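Local structure of thioesterase domain protein YiiD (Shewanella oneidensis, 1T82) at residues Ile68-Gly73 and Gly147-Val152; Ala51-Leu56 and Ala62-Thr67; Gln20-Thr25 and Thr72-Val77. The protein is of uncertain function, but its dimeric hotdog fold is consistent with a thioesterase or an acyltransferase. One frame throughout, in Å; residues are numbered along the deposited sequence.

The N-terminal helix opens contact 3 at Gln-20 to Thr-25, and the loop it starts closes only at Thr-72 to Val-77, in the middle of the long helix 62-84. Within that loop sits contact 2, a short-range one, where residues 51-56 fold back on the first turns of the same helix. Contact 1 opens at Ile-68, before contact 3 has closed, and the two share Thr-72 and Gly-73; it then runs on to the last strand, at Gly-147 to Val-152. Helix 62-84 is thus touched in three places: by its own lead-in loop, by strand 140-152 of the sheet and by the N-terminal helix. Trp-22 CZ2 packs against Leu-71 O, joining contacts 1 and 3.

Contact 1: Ile68-Gly73 and Gly147-Val152; sequences IMTLTG and GLYVSV
The hydroxyl of Tyr-149 gives its proton to a backbone carbonyl of the helix, OH to Thr-70 O at 2.9 Å. The donor lies in the carbonyl plane on a lone pair, with a C=O...O angle of 115°. Tyr-149 points from its strand toward the helix with CG anti to its carbonyl carbon (chi1 -65°), and the side chain reaches across to the helix where the segment axes are 10.0 Å apart. Thr-70 O meets the ring at its edge, near its plane, while Gly-73 O lies over one face. Gly-73 also puts its CA 3.5 Å from Tyr-149 OH. A side chain there would collide with the phenol, since a CB would fall 2.4 Å from that oxygen. Thr-70 OG1 is turned anti to the backbone N and comes within 3.4 Å of Tyr-149 OH. Leu-92, on the neighbouring strand 89-99, packs against both Thr-70 and Tyr-149. Between these two segments of the hotdog fold Tyr-149 is the link; nearer the start of the strand, Phe-145 packs on Met-69 and Thr-70. All the touching residues are buried, and the buried phenol donor is satisfied by a backbone carbonyl.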
ATOM      1  N   ILE B  68       1.670  -0.337   6.085  1.00  4.89           N
ATOM      2  CA  ILE B  68       2.074   0.044   7.431  1.00  5.15           C
ATOM      3  C   ILE B  68       2.574   1.488   7.450  1.00  5.36           C
ATOM      4  O   ILE B  68       2.328   2.218   8.407  1.00  4.56           O
ATOM      5  CB  ILE B  68       3.155  -0.922   8.016  1.00  7.98           C
ATOM      6  CG1 ILE B  68       3.530  -0.496   9.435  1.00 10.44           C
ATOM      7  CG2 ILE B  68       4.386  -0.945   7.140  1.00  8.87           C
ATOM      8  CD1 ILE B  68       4.340  -1.546  10.183  1.00 15.64           C
HETATM    9  N   MSE B  69       3.255   1.910   6.391  1.00  4.05           N
HETATM   10  CA  MSE B  69       3.754   3.278   6.347  1.00  3.53           C
HETATM   11  C   MSE B  69       2.607   4.273   6.222  1.00  3.82           C
HETATM   12  O   MSE B  69       2.607   5.299   6.890  1.00  4.92           O
HETATM   13  CB  MSE B  69       4.751   3.445   5.196  1.00  5.38           C
HETATM   14  CG  MSE B  69       5.988   2.588   5.399  1.00  7.35           C
HETATM   15 SE   MSE B  69       7.307   2.663   3.996  1.00 14.77          SE
HETATM   16  CE  MSE B  69       8.483   4.007   4.734  1.00  7.48           C
ATOM     17  N   THR B  70       1.620   3.973   5.387  1.00  4.08           N
ATOM     18  CA  THR B  70       0.512   4.898   5.257  1.00  6.44           C
ATOM     19  C   THR B  70      -0.312   4.967   6.546  1.00  5.57           C
ATOM     20  O   THR B  70      -0.806   6.033   6.900  1.00  7.23           O
ATOM     21  CB  THR B  70      -0.400   4.557   4.064  1.00 10.55           C
ATOM     22  OG1 THR B  70      -1.338   5.628   3.883  1.00 16.18           O
ATOM     23  CG2 THR B  70      -1.148   3.261   4.307  1.00 14.65           C
ATOM     24  N   LEU B  71      -0.458   3.847   7.257  1.00  5.58           N
ATOM     25  CA  LEU B  71      -1.210   3.874   8.511  1.00  6.34           C
ATOM     26  C   LEU B  71      -0.433   4.632   9.585  1.00  7.22           C
ATOM     27  O   LEU B  71      -1.025   5.254  10.469  1.00  7.61           O
ATOM     28  CB  LEU B  71      -1.530   2.455   9.003  1.00  7.33           C
ATOM     29  CG  LEU B  71      -2.707   1.758   8.315  1.00 10.39           C
ATOM     30  CD1 LEU B  71      -2.716   0.292   8.700  1.00 14.17           C
ATOM     31  CD2 LEU B  71      -4.024   2.426   8.719  1.00 12.43           C
ATOM     32  N   THR B  72       0.894   4.589   9.509  1.00  6.56           N
ATOM     33  CA  THR B  72       1.715   5.301  10.477  1.00  6.71           C
ATOM     34  C   THR B  72       1.542   6.808  10.270  1.00  6.14           C
ATOM     35  O   THR B  72       1.394   7.558  11.233  1.00  5.01           O
ATOM     36  CB  THR B  72       3.204   4.893  10.353  1.00  7.10           C
ATOM     37  OG1 THR B  72       3.346   3.519  10.735  1.00  7.70           O
ATOM     38  CG2 THR B  72       4.083   5.745  11.264  1.00  8.27           C
ATOM     39  N   GLY B  73       1.533   7.238   9.011  1.00  6.79           N
ATOM     40  CA  GLY B  73       1.345   8.647   8.715  1.00  5.85           C
ATOM     41  C   GLY B  73      -0.046   9.070   9.152  1.00  5.46           C
ATOM     42  O   GLY B  73      -0.220  10.081   9.835  1.00  4.90           O
ATOM     43  N   GLY B 147       3.874  11.269   1.993  1.00  9.86           N
ATOM     44  CA  GLY B 147       2.446  11.314   1.783  1.00  8.63           C
ATOM     45  C   GLY B 147       1.810  12.645   2.104  1.00  9.32           C
ATOM     46  O   GLY B 147       2.214  13.341   3.035  1.00 10.26           O
ATOM     47  N   LEU B 148       0.818  13.010   1.307  1.00  8.44           N
ATOM     48  CA  LEU B 148       0.094  14.250   1.534  1.00  8.28           C
ATOM     49  C   LEU B 148      -1.266  13.847   2.079  1.00  9.00           C
ATOM     50  O   LEU B 148      -2.050  13.209   1.378  1.00  9.26           O
ATOM     51  CB  LEU B 148      -0.082  15.025   0.224  1.00 10.71           C
ATOM     52  CG  LEU B 148      -0.946  16.287   0.325  1.00 12.41           C
ATOM     53  CD1 LEU B 148      -0.326  17.255   1.314  1.00 14.32           C
ATOM     54  CD2 LEU B 148      -1.080  16.932  -1.049  1.00 15.42           C
ATOM     55  N   TYR B 149      -1.539  14.194   3.331  1.00  9.19           N
ATOM     56  CA  TYR B 149      -2.821  13.854   3.935  1.00  9.49           C
ATOM     57  C   TYR B 149      -3.699  15.092   3.994  1.00 10.75           C
ATOM     58  O   TYR B 149      -3.208  16.201   4.183  1.00 11.57           O
ATOM     59  CB  TYR B 149      -2.636  13.298   5.354  1.00  8.39           C
ATOM     60  CG  TYR B 149      -1.901  11.979   5.414  1.00  7.43           C
ATOM     61  CD1 TYR B 149      -0.513  11.926   5.297  1.00  7.95           C
ATOM     62  CD2 TYR B 149      -2.597  10.779   5.554  1.00  7.52           C
ATOM     63  CE1 TYR B 149       0.166  10.710   5.316  1.00  8.24           C
ATOM     64  CE2 TYR B 149      -1.927   9.555   5.572  1.00  7.00           C
ATOM     65  CZ  TYR B 149      -0.546   9.529   5.450  1.00  7.81           C
ATOM     66  OH  TYR B 149       0.122   8.322   5.447  1.00  8.65           O
ATOM     67  N   VAL B 150      -4.999  14.897   3.825  1.00 11.04           N
ATOM     68  CA  VAL B 150      -5.941  16.003   3.878  1.00 12.67           C
ATOM     69  C   VAL B 150      -6.984  15.683   4.936  1.00 12.20           C
ATOM     70  O   VAL B 150      -7.604  14.624   4.903  1.00 12.80           O
ATOM     71  CB  VAL B 150      -6.642  16.204   2.522  1.00 13.98           C
ATOM     72  CG1 VAL B 150      -7.663  17.335   2.624  1.00 15.91           C
ATOM     73  CG2 VAL B 150      -5.611  16.512   1.450  1.00 15.31           C
ATOM     74  N   SER B 151      -7.159  16.592   5.890  1.00 12.26           N
ATOM     75  CA  SER B 151      -8.138  16.382   6.946  1.00 13.58           C
ATOM     76  C   SER B 151      -9.295  17.353   6.776  1.00 13.33           C
ATOM     77  O   SER B 151      -9.089  18.561   6.670  1.00 13.88           O
ATOM     78  CB  SER B 151      -7.502  16.587   8.320  1.00 13.13           C
ATOM     79  OG  SER B 151      -8.450  16.349   9.344  1.00 15.43           O
ATOM     80  N   VAL B 152     -10.509  16.816   6.741  1.00 16.07           N
ATOM     81  CA  VAL B 152     -11.702  17.640   6.589  1.00 19.42           C
ATOM     82  C   VAL B 152     -12.536  17.633   7.868  1.00 20.09           C
ATOM     83  O   VAL B 152     -12.935  16.576   8.358  1.00 19.63           O
ATOM     84  CB  VAL B 152     -12.584  17.148   5.411  1.00 20.65           C
ATOM     85  CG1 VAL B 152     -11.877  17.405   4.091  1.00 24.02           C
ATOM     86  CG2 VAL B 152     -12.886  15.667   5.566  1.00 23.51           C
TER

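Contact 2: Ala51-Leu56 and Ala62-Thr67; sequences APNINL and AGSIYT
Asn-53 is the first residue of the loop 51-56 to meet the helix, and it meets Ser-64 alone. Its CB is directed toward the helix and lies 3.6 Å from Ser-64 CB and 3.5 Å from Ser-64 OG. CG is anti to the carbonyl carbon (chi1 -59°), which lays the amide alongside the serine hydroxyl; Ser-64 has the same first torsion and points back at the loop. Both residues are buried, and Met-32 of the same chain and Val-28 of the second subunit both pack on the pair. A backbone hydrogen bond between Asn-53 and Phe-61 closes the loop on itself. An alanine here would lack the amide, which is likely to open a gap beside Ser-64 and deprive its hydroxyl of a polar neighbour.

Ile-54 turns away from the helix, and the chain comes back to it at Asn-55. Here the link is a water molecule, which accepts from Asn-55 ND2 at 3.2 Å and from Ala-62 N, in the first turn of the helix, at 2.9 Å. Asn-55 ND2 is also bonded to Thr-59 OG1, so the amide is held from within the loop as well. On the helix side, Gly-63 O takes two donors from Thr-67, its N and its OG1, from opposite faces of the carbonyl plane. Further round, Tyr-66 stacks on Tyr-66 of the second subunit. Packed against the first turn of the long helix and against the second subunit, the loop is the lead-in to the central helix of the hotdog fold; in many hotdog thioesterases that region lies near the active site.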
ATOM      1  N   ALA B  51       5.484 -12.398   9.565  1.00  8.63           N
ATOM      2  CA  ALA B  51       4.649 -13.545   9.206  1.00  8.24           C
ATOM      3  C   ALA B  51       3.446 -13.370   8.276  1.00  7.35           C
ATOM      4  O   ALA B  51       3.401 -13.985   7.211  1.00  9.41           O
ATOM      5  CB  ALA B  51       4.214 -14.280  10.479  1.00  7.72           C
ATOM      6  N   PRO B  52       2.452 -12.550   8.658  1.00  8.04           N
ATOM      7  CA  PRO B  52       1.293 -12.384   7.774  1.00  7.06           C
ATOM      8  C   PRO B  52       1.585 -11.473   6.589  1.00  6.37           C
ATOM      9  O   PRO B  52       0.819 -11.405   5.626  1.00  7.46           O
ATOM     10  CB  PRO B  52       0.239 -11.795   8.707  1.00  8.79           C
ATOM     11  CG  PRO B  52       1.062 -10.933   9.627  1.00  8.81           C
ATOM     12  CD  PRO B  52       2.290 -11.780   9.908  1.00  7.44           C
ATOM     13  N   ASN B  53       2.718 -10.794   6.670  1.00  5.64           N
ATOM     14  CA  ASN B  53       3.132  -9.832   5.657  1.00  6.18           C
ATOM     15  C   ASN B  53       4.227 -10.284   4.698  1.00  7.53           C
ATOM     16  O   ASN B  53       4.861  -9.456   4.047  1.00  6.31           O
ATOM     17  CB  ASN B  53       3.570  -8.554   6.372  1.00  4.72           C
ATOM     18  CG  ASN B  53       2.461  -7.964   7.213  1.00  5.33           C
ATOM     19  OD1 ASN B  53       2.591  -7.814   8.431  1.00  7.60           O
ATOM     20  ND2 ASN B  53       1.357  -7.630   6.568  1.00  2.67           N
ATOM     21  N   ILE B  54       4.446 -11.590   4.590  1.00  7.21           N
ATOM     22  CA  ILE B  54       5.498 -12.083   3.708  1.00  7.14           C
ATOM     23  C   ILE B  54       5.138 -12.170   2.223  1.00  7.51           C
ATOM     24  O   ILE B  54       3.977 -12.019   1.821  1.00  6.33           O
ATOM     25  CB  ILE B  54       5.995 -13.481   4.155  1.00  8.34           C
ATOM     26  CG1 ILE B  54       4.844 -14.493   4.121  1.00  8.58           C
ATOM     27  CG2 ILE B  54       6.566 -13.397   5.564  1.00 10.16           C
ATOM     28  CD1 ILE B  54       5.265 -15.914   4.497  1.00 13.61           C
ATOM     29  N   ASN B  55       6.176 -12.389   1.424  1.00  8.70           N
ATOM     30  CA  ASN B  55       6.066 -12.567  -0.017  1.00  9.27           C
ATOM     31  C   ASN B  55       6.804 -13.881  -0.274  1.00  9.83           C
ATOM     32  O   ASN B  55       7.190 -14.564   0.673  1.00  8.80           O
ATOM     33  CB  ASN B  55       6.742 -11.420  -0.774  1.00 10.01           C
ATOM     34  CG  ASN B  55       8.181 -11.215  -0.353  1.00  7.55           C
ATOM     35  OD1 ASN B  55       8.864 -12.161   0.032  1.00  9.55           O
ATOM     36  ND2 ASN B  55       8.655  -9.970  -0.436  1.00  9.43           N
ATOM     37  N   LEU B  56       7.015 -14.230  -1.538  1.00 11.71           N
ATOM     38  CA  LEU B  56       7.689 -15.480  -1.877  1.00 13.64           C
ATOM     39  C   LEU B  56       9.118 -15.595  -1.348  1.00 12.80           C
ATOM     40  O   LEU B  56       9.630 -16.703  -1.166  1.00 13.57           O
ATOM     41  CB  LEU B  56       7.672 -15.688  -3.398  1.00 15.72           C
ATOM     42  CG  LEU B  56       8.485 -14.773  -4.319  1.00 17.66           C
ATOM     43  CD1 LEU B  56       9.903 -15.315  -4.464  1.00 18.31           C
ATOM     44  CD2 LEU B  56       7.820 -14.718  -5.688  1.00 19.48           C
ATOM     45  N   ALA B  62       5.688  -5.864  -0.587  1.00  6.01           N
ATOM     46  CA  ALA B  62       5.640  -4.449  -0.945  1.00  6.60           C
ATOM     47  C   ALA B  62       4.339  -3.767  -0.525  1.00  5.86           C
ATOM     48  O   ALA B  62       4.341  -2.608  -0.110  1.00  4.93           O
ATOM     49  CB  ALA B  62       5.852  -4.288  -2.453  1.00  5.91           C
ATOM     50  N   GLY B  63       3.231  -4.489  -0.630  1.00  4.58           N
ATOM     51  CA  GLY B  63       1.948  -3.926  -0.251  1.00  5.16           C
ATOM     52  C   GLY B  63       1.836  -3.722   1.248  1.00  4.87           C
ATOM     53  O   GLY B  63       1.235  -2.755   1.706  1.00  5.31           O
ATOM     54  N   SER B  64       2.404  -4.642   2.020  1.00  3.91           N
ATOM     55  CA  SER B  64       2.355  -4.522   3.467  1.00  4.10           C
ATOM     56  C   SER B  64       3.254  -3.377   3.904  1.00  4.77           C
ATOM     57  O   SER B  64       2.893  -2.606   4.791  1.00  4.38           O
ATOM     58  CB  SER B  64       2.797  -5.828   4.136  1.00  6.29           C
ATOM     59  OG  SER B  64       1.868  -6.867   3.868  1.00  5.85           O
ATOM     60  N   ILE B  65       4.421  -3.264   3.276  1.00  4.37           N
ATOM     61  CA  ILE B  65       5.348  -2.187   3.595  1.00  3.80           C
ATOM     62  C   ILE B  65       4.615  -0.854   3.414  1.00  4.22           C
ATOM     63  O   ILE B  65       4.602  -0.017   4.309  1.00  3.04           O
ATOM     64  CB  ILE B  65       6.594  -2.237   2.670  1.00  4.66           C
ATOM     65  CG1 ILE B  65       7.438  -3.470   3.008  1.00  6.15           C
ATOM     66  CG2 ILE B  65       7.425  -0.963   2.832  1.00  5.72           C
ATOM     67  CD1 ILE B  65       8.654  -3.647   2.117  1.00  7.50           C
ATOM     68  N   TYR B  66       3.991  -0.672   2.254  1.00  4.18           N
ATOM     69  CA  TYR B  66       3.257   0.558   1.973  1.00  4.57           C
ATOM     70  C   TYR B  66       2.130   0.783   2.970  1.00  4.66           C
ATOM     71  O   TYR B  66       1.958   1.881   3.510  1.00  3.81           O
ATOM     72  CB  TYR B  66       2.648   0.521   0.572  1.00  4.76           C
ATOM     73  CG  TYR B  66       1.788   1.730   0.261  1.00  5.23           C
ATOM     74  CD1 TYR B  66       2.341   2.879  -0.313  1.00  6.36           C
ATOM     75  CD2 TYR B  66       0.418   1.731   0.552  1.00  5.41           C
ATOM     76  CE1 TYR B  66       1.549   3.990  -0.596  1.00  6.50           C
ATOM     77  CE2 TYR B  66      -0.374   2.844   0.276  1.00  6.11           C
ATOM     78  CZ  TYR B  66       0.197   3.963  -0.298  1.00  6.73           C
ATOM     79  OH  TYR B  66      -0.584   5.053  -0.598  1.00  7.81           O
ATOM     80  N   THR B  67       1.348  -0.261   3.218  1.00  4.72           N
ATOM     81  CA  THR B  67       0.226  -0.130   4.129  1.00  5.11           C
ATOM     82  C   THR B  67       0.630   0.282   5.534  1.00  4.10           C
ATOM     83  O   THR B  67       0.007   1.165   6.119  1.00  4.77           O
ATOM     84  CB  THR B  67      -0.595  -1.427   4.193  1.00  4.15           C
ATOM     85  OG1 THR B  67      -1.145  -1.697   2.896  1.00  5.35           O
ATOM     86  CG2 THR B  67      -1.731  -1.283   5.200  1.00  6.27           C
TER
HETATM   87  O   HOH W   1       7.110  -7.822  -2.272  1.00  7.41           O

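Contact 3: Gln20-Thr25 and Thr72-Val77; sequences QTWHST and TGWGMV
Trp-22 and Gly-75 mark the nearest backbones, CA to CA 8.9 Å, where the two helical segments cross at 123° with their axes 12.1 Å apart. Side chains fill that wide interval. Trp-22 has CG beside its backbone N (chi1 -74°), and its indole reaches across to helix 62-84; it and the indole of Trp-74 extend from opposite helices and pass alongside each other. Trp-22 NE1 lies 3.5 Å from Trp-74 CE3, the latter at the edge of the Trp-22 ring and in its plane. Trp-22 CD1 follows at 4.1 Å from Trp-74 CZ3. The planes are inclined at 49°, and the five-membered ring of Trp-22 and the six-membered ring of Trp-74 have centroids 5.5 Å apart, an oblique pairing. Beyond it Trp-22 CZ2 comes 4.1 Å from Gly-75 CA. Any CB on that glycine would run into the indole. Thr-21 adds its methyl, CG2, near Trp-74 CH2, while its hydroxyl bonds back to Arg-17 O. The rotation of Trp-74 is fixed by a hydrogen bond from NE1 to Ile-90 O, and its ring also meets that of Trp-78. No hydrogen bond joins the two segments, so the N-terminal helix is held to the central one here by aromatic and methyl contacts, and their fit depends on a glycine at the point of closest backbone approach.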
ATOM      1  N   GLN B  20      -6.785   0.274  18.561  1.00 11.23           N
ATOM      2  CA  GLN B  20      -8.161  -0.210  18.560  1.00 12.32           C
ATOM      3  C   GLN B  20      -8.944   0.365  17.383  1.00 11.53           C
ATOM      4  O   GLN B  20      -9.773  -0.322  16.779  1.00 12.33           O
ATOM      5  CB  GLN B  20      -8.843   0.170  19.877  1.00 16.03           C
ATOM      6  CG  GLN B  20     -10.298  -0.248  19.985  1.00 22.02           C
ATOM      7  CD  GLN B  20     -10.505  -1.715  19.680  1.00 25.89           C
ATOM      8  OE1 GLN B  20      -9.840  -2.582  20.248  1.00 29.30           O
ATOM      9  NE2 GLN B  20     -11.440  -2.004  18.782  1.00 28.96           N
ATOM     10  N   THR B  21      -8.676   1.626  17.063  1.00 11.48           N
ATOM     11  CA  THR B  21      -9.346   2.288  15.950  1.00 11.63           C
ATOM     12  C   THR B  21      -8.982   1.572  14.656  1.00 10.70           C
ATOM     13  O   THR B  21      -9.842   1.329  13.812  1.00 10.63           O
ATOM     14  CB  THR B  21      -8.923   3.766  15.845  1.00 12.07           C
ATOM     15  OG1 THR B  21      -9.310   4.460  17.040  1.00 13.48           O
ATOM     16  CG2 THR B  21      -9.577   4.429  14.639  1.00 13.80           C
ATOM     17  N   TRP B  22      -7.706   1.233  14.502  1.00 10.48           N
ATOM     18  CA  TRP B  22      -7.263   0.541  13.299  1.00 10.03           C
ATOM     19  C   TRP B  22      -7.906  -0.828  13.134  1.00 10.48           C
ATOM     20  O   TRP B  22      -8.558  -1.102  12.129  1.00 10.52           O
ATOM     21  CB  TRP B  22      -5.742   0.348  13.289  1.00  8.47           C
ATOM     22  CG  TRP B  22      -4.939   1.571  13.020  1.00  7.15           C
ATOM     23  CD1 TRP B  22      -5.344   2.699  12.369  1.00  7.86           C
ATOM     24  CD2 TRP B  22      -3.552   1.755  13.320  1.00  8.69           C
ATOM     25  NE1 TRP B  22      -4.290   3.577  12.241  1.00  8.14           N
ATOM     26  CE2 TRP B  22      -3.178   3.022  12.817  1.00  9.55           C
ATOM     27  CE3 TRP B  22      -2.588   0.969  13.963  1.00 11.04           C
ATOM     28  CZ2 TRP B  22      -1.879   3.522  12.938  1.00 10.57           C
ATOM     29  CZ3 TRP B  22      -1.293   1.466  14.083  1.00 11.08           C
ATOM     30  CH2 TRP B  22      -0.953   2.733  13.571  1.00 10.95           C
ATOM     31  N   HIS B  23      -7.719  -1.696  14.120  1.00 10.95           N
ATOM     32  CA  HIS B  23      -8.251  -3.050  14.026  1.00 11.74           C
ATOM     33  C   HIS B  23      -9.771  -3.139  13.967  1.00 11.94           C
ATOM     34  O   HIS B  23     -10.308  -4.085  13.400  1.00 13.67           O
ATOM     35  CB  HIS B  23      -7.728  -3.903  15.184  1.00 12.35           C
ATOM     36  CG  HIS B  23      -6.237  -4.047  15.195  1.00 13.07           C
ATOM     37  ND1 HIS B  23      -5.567  -4.785  16.147  1.00 12.75           N
ATOM     38  CD2 HIS B  23      -5.285  -3.531  14.382  1.00 13.66           C
ATOM     39  CE1 HIS B  23      -4.267  -4.716  15.921  1.00 13.76           C
ATOM     40  NE2 HIS B  23      -4.069  -3.961  14.856  1.00 11.71           N
ATOM     41  N   SER B  24     -10.463  -2.161  14.541  1.00 12.48           N
ATOM     42  CA  SER B  24     -11.921  -2.182  14.535  1.00 13.12           C
ATOM     43  C   SER B  24     -12.536  -1.576  13.279  1.00 14.01           C
ATOM     44  O   SER B  24     -13.691  -1.854  12.954  1.00 15.50           O
ATOM     45  CB  SER B  24     -12.475  -1.453  15.764  1.00 12.25           C
ATOM     46  OG  SER B  24     -12.228  -0.058  15.695  1.00 16.42           O
ATOM     47  N   THR B  25     -11.784  -0.749  12.567  1.00 10.65           N
ATOM     48  CA  THR B  25     -12.339  -0.125  11.372  1.00 11.67           C
ATOM     49  C   THR B  25     -11.704  -0.593  10.072  1.00 10.34           C
ATOM     50  O   THR B  25     -12.308  -0.488   9.004  1.00 10.37           O
ATOM     51  CB  THR B  25     -12.205   1.407  11.438  1.00 11.55           C
ATOM     52  OG1 THR B  25     -10.822   1.775  11.358  1.00 10.97           O
ATOM     53  CG2 THR B  25     -12.789   1.933  12.742  1.00 15.17           C
ATOM     54  N   THR B  72       0.894   4.589   9.509  1.00  6.56           N
ATOM     55  CA  THR B  72       1.715   5.301  10.477  1.00  6.71           C
ATOM     56  C   THR B  72       1.542   6.808  10.270  1.00  6.14           C
ATOM     57  O   THR B  72       1.394   7.558  11.233  1.00  5.01           O
ATOM     58  CB  THR B  72       3.204   4.893  10.353  1.00  7.10           C
ATOM     59  OG1 THR B  72       3.346   3.519  10.735  1.00  7.70           O
ATOM     60  CG2 THR B  72       4.083   5.745  11.264  1.00  8.27           C
ATOM     61  N   GLY B  73       1.533   7.238   9.011  1.00  6.79           N
ATOM     62  CA  GLY B  73       1.345   8.647   8.715  1.00  5.85           C
ATOM     63  C   GLY B  73      -0.046   9.070   9.152  1.00  5.46           C
ATOM     64  O   GLY B  73      -0.220  10.081   9.835  1.00  4.90           O
ATOM     65  N   TRP B  74      -1.044   8.281   8.759  1.00  4.58           N
ATOM     66  CA  TRP B  74      -2.433   8.550   9.118  1.00  6.70           C
ATOM     67  C   TRP B  74      -2.533   8.637  10.644  1.00  7.14           C
ATOM     68  O   TRP B  74      -3.155   9.554  11.189  1.00  7.19           O
ATOM     69  CB  TRP B  74      -3.326   7.412   8.603  1.00  8.48           C
ATOM     70  CG  TRP B  74      -4.802   7.645   8.783  1.00  9.04           C
ATOM     71  CD1 TRP B  74      -5.666   8.181   7.873  1.00 11.13           C
ATOM     72  CD2 TRP B  74      -5.579   7.344   9.946  1.00 11.14           C
ATOM     73  NE1 TRP B  74      -6.939   8.231   8.399  1.00 13.17           N
ATOM     74  CE2 TRP B  74      -6.912   7.724   9.672  1.00 12.16           C
ATOM     75  CE3 TRP B  74      -5.279   6.790  11.199  1.00 10.17           C
ATOM     76  CZ2 TRP B  74      -7.946   7.567  10.603  1.00 13.29           C
ATOM     77  CZ3 TRP B  74      -6.305   6.633  12.125  1.00 11.22           C
ATOM     78  CH2 TRP B  74      -7.624   7.023  11.820  1.00 12.84           C
ATOM     79  N   GLY B  75      -1.903   7.679  11.322  1.00  6.68           N
ATOM     80  CA  GLY B  75      -1.928   7.644  12.775  1.00  7.67           C
ATOM     81  C   GLY B  75      -1.341   8.880  13.422  1.00  7.01           C
ATOM     82  O   GLY B  75      -1.817   9.328  14.469  1.00  7.10           O
HETATM   83  N   MSE B  76      -0.300   9.440  12.812  1.00  7.70           N
HETATM   84  CA  MSE B  76       0.308  10.640  13.364  1.00  6.83           C
HETATM   85  C   MSE B  76      -0.666  11.811  13.274  1.00  6.71           C
HETATM   86  O   MSE B  76      -0.801  12.576  14.227  1.00  5.07           O
HETATM   87  CB  MSE B  76       1.608  10.989  12.634  1.00  9.92           C
HETATM   88  CG  MSE B  76       2.252  12.282  13.135  1.00 10.73           C
HETATM   89 SE   MSE B  76       2.595  12.273  15.045  1.00 19.58          SE
HETATM   90  CE  MSE B  76       4.477  11.819  15.000  1.00 12.06           C
ATOM     91  N   VAL B  77      -1.342  11.960  12.137  1.00  6.93           N
ATOM     92  CA  VAL B  77      -2.293  13.058  12.004  1.00  6.59           C
ATOM     93  C   VAL B  77      -3.404  12.873  13.027  1.00  6.88           C
ATOM     94  O   VAL B  77      -3.827  13.828  13.683  1.00  7.43           O
ATOM     95  CB  VAL B  77      -2.933  13.118  10.603  1.00  4.36           C
ATOM     96  CG1 VAL B  77      -3.864  14.331  10.515  1.00  8.92           C
ATOM     97  CG2 VAL B  77      -1.852  13.202   9.539  1.00  5.39           C
TER